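PDB 6UB0: Glyco_hydro_cc domain-containing protein from Blastomyces gilchristii, which acts as a family GH128 (subgroup III) exo-beta-1,3-glucanase specific for curdlan, probably trimming glucose units from the chain ends. Local coordinates for residues A[109-114]-A[120-125]; A[159-164]-A[170-175]. One frame throughout, in Å; residues are numbered along the deposited sequence.

Contact 1: residues A[109-114]-A[120-125]; sequences PAVSNG and LGWMQG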
loop_
_atom_site.group_PDB
_atom_site.type_symbol
_atom_site.label_atom_id
_atom_site.label_comp_id
_atom_site.label_asym_id
_atom_site.label_seq_id
_atom_site.Cartn_x
_atom_site.Cartn_y
_atom_site.Cartn_z
ATOM N N PRO A 109 2.810 -8.950 -0.912
ATOM C CA PRO A 109 1.360 -8.908 -0.695
ATOM C C PRO A 109 1.165 -8.035 0.549
ATOM O O PRO A 109 1.979 -8.033 1.493
ATOM C CB PRO A 109 0.984 -10.373 -0.486
ATOM C CG PRO A 109 2.144 -11.126 -1.106
ATOM C CD PRO A 109 3.346 -10.314 -0.708
ATOM N N ALA A 110 0.048 -7.312 0.568
ATOM C CA ALA A 110 -0.293 -6.335 1.618
ATOM C C ALA A 110 -1.247 -6.996 2.625
ATOM O O ALA A 110 -2.313 -7.436 2.190
ATOM C CB ALA A 110 -0.988 -5.123 1.040
ATOM N N VAL A 111 -0.806 -7.198 3.849
ATOM C CA VAL A 111 -1.686 -7.844 4.863
ATOM C C VAL A 111 -2.517 -6.806 5.611
ATOM O O VAL A 111 -2.066 -5.706 5.836
ATOM C CB VAL A 111 -0.895 -8.772 5.785
ATOM C CG1 VAL A 111 -0.429 -9.946 4.951
ATOM C CG2 VAL A 111 0.267 -8.072 6.460
ATOM N N SER A 112 -3.612 -7.292 6.213
ATOM C CA SER A 112 -4.450 -6.539 7.173
ATOM C C SER A 112 -3.706 -6.390 8.503
ATOM O O SER A 112 -2.565 -6.863 8.627
ATOM C CB SER A 112 -5.838 -7.159 7.341
ATOM O OG SER A 112 -5.822 -8.326 8.165
ATOM N N ASN A 113 -4.324 -5.701 9.440
ATOM C CA ASN A 113 -3.812 -5.545 10.823
ATOM C C ASN A 113 -4.503 -6.554 11.745
ATOM O O ASN A 113 -4.421 -6.321 12.959
ATOM C CB ASN A 113 -3.935 -4.113 11.332
ATOM C CG ASN A 113 -5.352 -3.639 11.541
ATOM O OD1 ASN A 113 -6.108 -3.418 10.594
ATOM N ND2 ASN A 113 -5.701 -3.396 12.806
ATOM N N GLY A 114 -5.186 -7.550 11.165
ATOM C CA GLY A 114 -5.744 -8.727 11.862
ATOM C C GLY A 114 -4.657 -9.424 12.660
ATOM O O GLY A 114 -3.476 -9.294 12.294
ATOM N N LEU A 120 0.453 -9.863 10.219
ATOM C CA LEU A 120 1.921 -10.111 10.177
ATOM C C LEU A 120 2.283 -11.584 10.415
ATOM O O LEU A 120 3.475 -11.952 10.251
ATOM C CB LEU A 120 2.550 -9.253 11.274
ATOM C CG LEU A 120 2.171 -7.781 11.149
ATOM C CD1 LEU A 120 2.927 -6.917 12.131
ATOM C CD2 LEU A 120 2.398 -7.340 9.706
ATOM N N GLY A 121 1.321 -12.362 10.879
ATOM C CA GLY A 121 1.462 -13.815 11.031
ATOM C C GLY A 121 1.429 -14.417 9.645
ATOM O O GLY A 121 2.335 -15.219 9.321
ATOM N N TRP A 122 0.453 -13.986 8.836
ATOM C CA TRP A 122 0.368 -14.415 7.423
ATOM C C TRP A 122 1.644 -13.963 6.719
ATOM O O TRP A 122 2.239 -14.771 5.935
ATOM C CB TRP A 122 -0.901 -13.907 6.753
ATOM C CG TRP A 122 -1.092 -14.466 5.379
ATOM C CD1 TRP A 122 -1.985 -15.404 4.953
ATOM C CD2 TRP A 122 -0.418 -14.007 4.198
ATOM N NE1 TRP A 122 -1.857 -15.642 3.608
ATOM C CE2 TRP A 122 -0.894 -14.791 3.113
ATOM C CE3 TRP A 122 0.586 -13.068 3.973
ATOM C CZ2 TRP A 122 -0.421 -14.610 1.817
ATOM C CZ3 TRP A 122 1.084 -12.936 2.704
ATOM C CH2 TRP A 122 0.563 -13.665 1.640
ATOM N N MET A 123 2.083 -12.722 6.957
ATOM C CA MET A 123 3.338 -12.238 6.326
ATOM C C MET A 123 4.472 -13.197 6.707
ATOM O O MET A 123 5.241 -13.588 5.808
ATOM C CB MET A 123 3.720 -10.816 6.746
ATOM C CG MET A 123 4.687 -10.169 5.774
ATOM S SD MET A 123 4.054 -9.981 4.086
ATOM C CE MET A 123 3.195 -8.399 4.276
ATOM N N GLN A 124 4.573 -13.601 7.970
ATOM C CA GLN A 124 5.734 -14.444 8.362
ATOM C C GLN A 124 5.641 -15.834 7.695
ATOM O O GLN A 124 6.670 -16.333 7.169
ATOM C CB GLN A 124 5.893 -14.520 9.863
ATOM C CG GLN A 124 7.240 -15.140 10.184
ATOM C CD GLN A 124 7.549 -15.114 11.648
ATOM O OE1 GLN A 124 7.796 -14.066 12.233
ATOM N NE2 GLN A 124 7.596 -16.296 12.230
ATOM N N GLY A 125 4.431 -16.391 7.624
ATOM C CA GLY A 125 4.120 -17.658 6.925
ATOM C C GLY A 125 4.460 -17.560 5.454
ATOM O O GLY A 125 5.129 -18.453 4.887
#
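The indole of W122 is the flat group here, and V111 and P109 both meet carbons of its six-membered ring, coming in obliquely to the ring plane. This is the strand-to-helix half of a beta-alpha-beta unit in a TIM-barrel glycosidase. Strand 105-111 belongs to the five-stranded parallel part of the barrel wall, and helix 119-130 covers its outer side through apolar contacts. V111 CG1 comes to 3.4 Å from W122 CE3, a tight fit. P109 CB lies 3.9 Å from W122 CH2, and the long axes of these two side chains cross at about a right angle. The ring of F126, one turn on, runs nearly parallel to the indole, with the planes at about 10°, and the indole NE1 is hydrogen-bonded to the carbonyl oxygen of M84.

V111 CG1 sits beside the backbone N (chi1 -68°) and is directed at W122. Its other methyl, V111 CG2, packs 4.0 Å from L120 CD2, again at about a right angle. M123 folds back through bends at chi2 and chi3, which bring its terminal methyl to the strand.

Past the strand, S112 forms an ST turn, in which its OG accepts the backbone N-H of G114 at 3.2 Å. N113 OD1 bonds the backbone N of H144, a residue of the glycan pocket. M123 CE ends 3.7 Å from V111 CG2 and only 3.1 Å from the carbonyl O of P109.

Contact 2: residues A[159-164]-A[170-175]; sequences EAIALG and GTVWVT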
loop_
_atom_site.group_PDB
_atom_site.type_symbol
_atom_site.label_atom_id
_atom_site.label_comp_id
_atom_site.label_asym_id
_atom_site.label_seq_id
_atom_site.Cartn_x
_atom_site.Cartn_y
_atom_site.Cartn_z
ATOM N N GLU A 159 6.160 -3.310 14.099
ATOM C CA GLU A 159 6.183 -4.796 14.065
ATOM C C GLU A 159 6.345 -5.252 12.610
ATOM O O GLU A 159 7.101 -6.230 12.374
ATOM C CB GLU A 159 4.919 -5.346 14.719
ATOM C CG GLU A 159 5.070 -6.762 15.253
ATOM C CD GLU A 159 4.168 -7.044 16.441
ATOM O OE1 GLU A 159 3.028 -6.510 16.452
ATOM O OE2 GLU A 159 4.614 -7.773 17.384
ATOM N N ALA A 160 5.697 -4.555 11.663
ATOM C CA ALA A 160 5.815 -4.869 10.219
ATOM C C ALA A 160 7.262 -4.619 9.801
ATOM O O ALA A 160 7.840 -5.460 9.100
ATOM C CB ALA A 160 4.840 -4.054 9.417
ATOM N N ILE A 161 7.834 -3.499 10.237
ATOM C CA ILE A 161 9.235 -3.104 9.912
ATOM C C ILE A 161 10.214 -4.152 10.480
ATOM O O ILE A 161 11.130 -4.561 9.764
ATOM C CB ILE A 161 9.546 -1.698 10.457
ATOM C CG1 ILE A 161 8.755 -0.623 9.703
ATOM C CG2 ILE A 161 11.035 -1.466 10.388
ATOM C CD1 ILE A 161 8.617 0.714 10.404
ATOM N N ALA A 162 10.031 -4.509 11.755
ATOM C CA ALA A 162 10.862 -5.489 12.467
ATOM C C ALA A 162 10.723 -6.796 11.690
ATOM O O ALA A 162 11.765 -7.393 11.313
ATOM C CB ALA A 162 10.404 -5.596 13.908
ATOM N N LEU A 163 9.492 -7.178 11.364
ATOM C CA LEU A 163 9.262 -8.461 10.651
ATOM C C LEU A 163 10.042 -8.460 9.326
ATOM O O LEU A 163 10.795 -9.436 9.079
ATOM C CB LEU A 163 7.776 -8.726 10.428
ATOM C CG LEU A 163 7.516 -10.043 9.701
ATOM C CD1 LEU A 163 8.106 -11.220 10.490
ATOM C CD2 LEU A 163 6.031 -10.253 9.431
ATOM N N GLY A 164 9.917 -7.393 8.524
ATOM C CA GLY A 164 10.597 -7.260 7.210
ATOM C C GLY A 164 12.118 -7.356 7.319
ATOM O O GLY A 164 12.757 -8.107 6.512
ATOM N N GLY A 170 14.187 -4.194 3.731
ATOM C CA GLY A 170 14.670 -3.044 4.515
ATOM C C GLY A 170 13.663 -1.935 4.714
ATOM O O GLY A 170 14.009 -0.966 5.436
ATOM N N THR A 171 12.466 -2.022 4.113
ATOM C CA THR A 171 11.430 -0.967 4.276
ATOM C C THR A 171 10.027 -1.543 4.111
ATOM O O THR A 171 9.917 -2.683 3.610
ATOM C CB THR A 171 11.678 0.188 3.298
ATOM O OG1 THR A 171 11.009 1.351 3.803
ATOM C CG2 THR A 171 11.219 -0.145 1.895
ATOM N N VAL A 172 9.012 -0.789 4.540
ATOM C CA VAL A 172 7.582 -1.113 4.282
ATOM C C VAL A 172 6.893 0.062 3.585
ATOM O O VAL A 172 7.155 1.229 3.947
ATOM C CB VAL A 172 6.779 -1.549 5.533
ATOM C CG1 VAL A 172 7.578 -2.481 6.452
ATOM C CG2 VAL A 172 6.211 -0.400 6.353
ATOM N N TRP A 173 5.898 -0.250 2.756
ATOM C CA TRP A 173 4.836 0.755 2.458
ATOM C C TRP A 173 3.576 0.442 3.293
ATOM O O TRP A 173 3.066 -0.673 3.221
ATOM C CB TRP A 173 4.460 0.802 0.986
ATOM C CG TRP A 173 5.593 1.095 0.054
ATOM C CD1 TRP A 173 6.934 1.069 0.303
ATOM C CD2 TRP A 173 5.447 1.318 -1.350
ATOM N NE1 TRP A 173 7.629 1.352 -0.844
ATOM C CE2 TRP A 173 6.742 1.476 -1.878
ATOM C CE3 TRP A 173 4.332 1.445 -2.193
ATOM C CZ2 TRP A 173 6.949 1.761 -3.227
ATOM C CZ3 TRP A 173 4.539 1.669 -3.540
ATOM C CH2 TRP A 173 5.839 1.829 -4.049
ATOM N N VAL A 174 3.031 1.454 3.934
ATOM C CA VAL A 174 1.682 1.381 4.563
ATOM C C VAL A 174 0.679 1.819 3.504
ATOM O O VAL A 174 0.420 3.061 3.339
ATOM C CB VAL A 174 1.531 2.223 5.843
ATOM C CG1 VAL A 174 0.215 1.895 6.513
ATOM C CG2 VAL A 174 2.678 2.059 6.839
ATOM N N THR A 175 0.243 0.890 2.707
ATOM C CA THR A 175 -0.529 1.215 1.470
ATOM C C THR A 175 -1.983 1.530 1.816
ATOM O O THR A 175 -2.689 1.975 0.942
ATOM C CB THR A 175 -0.377 0.142 0.389
ATOM O OG1 THR A 175 -0.674 -1.145 0.900
ATOM C CG2 THR A 175 1.043 0.015 -0.144
#
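V172 packs against I161 and A160, joining a barrel strand, near its N-terminal end, to the helix that precedes it. Its CB points toward the helix but makes no close contact there itself; the methyls beyond it do the touching. V172 CG1 lies beside the backbone N, at chi1 -41°, about 20° from the staggered value. This rotation sets CG1 against the helix backbone. V172 CG1 is 3.9 Å from I161 CA. At the same distance, 3.9 Å, V172 CG1 meets I161 CG1, the first carbon of the longer isoleucine branch, and the two side chains cross at about a right angle. The same V172 methyl is 4.0 Å from A160 C and 4.3 Å from A160 CB. One methyl thus sits over the A160-I161 peptide link. The other, V172 CG2, is held between the backbone N and the carbonyl carbon and comes less close, 4.2 Å from I161 CG1. The contact is small, burying 153 Å² in all, and wholly apolar.

This is the helix-to-strand half of a beta-alpha-beta unit of the TIM barrel. The strand carries E176 of the glycan pocket further along. The backbone of V172 bonds to E204 of strand 203-208 and to G202 just before it, and those of T171 and W173 bond to L139 on the other side. Helix 150-166 rests over this sheet: A160 touches V141 of strand 138-146 and L120 of helix 119-130, while L163 reaches M123 of that same helix.

Coming from the N terminus, after the first barrel strands and helices, the chain reaches strand 105-111 and turns back into helix 119-130. Contact 1 closes that loop, at the C-terminal end of the strand. The chain then passes through strand 138-146 into helix 150-166. Contact 2 closes the next return, near the N-terminal end of strand 172-180. The contacts follow in series and neither nest nor cross. Strand 138-146 lies between strands 105-111 and 172-180, so together they span three adjacent parallel strands and the two helices outside them. The helices touch directly: L163 CD2 is 3.2 Å from L120 O, and E159 CB is 3.6 Å from L120 CD1.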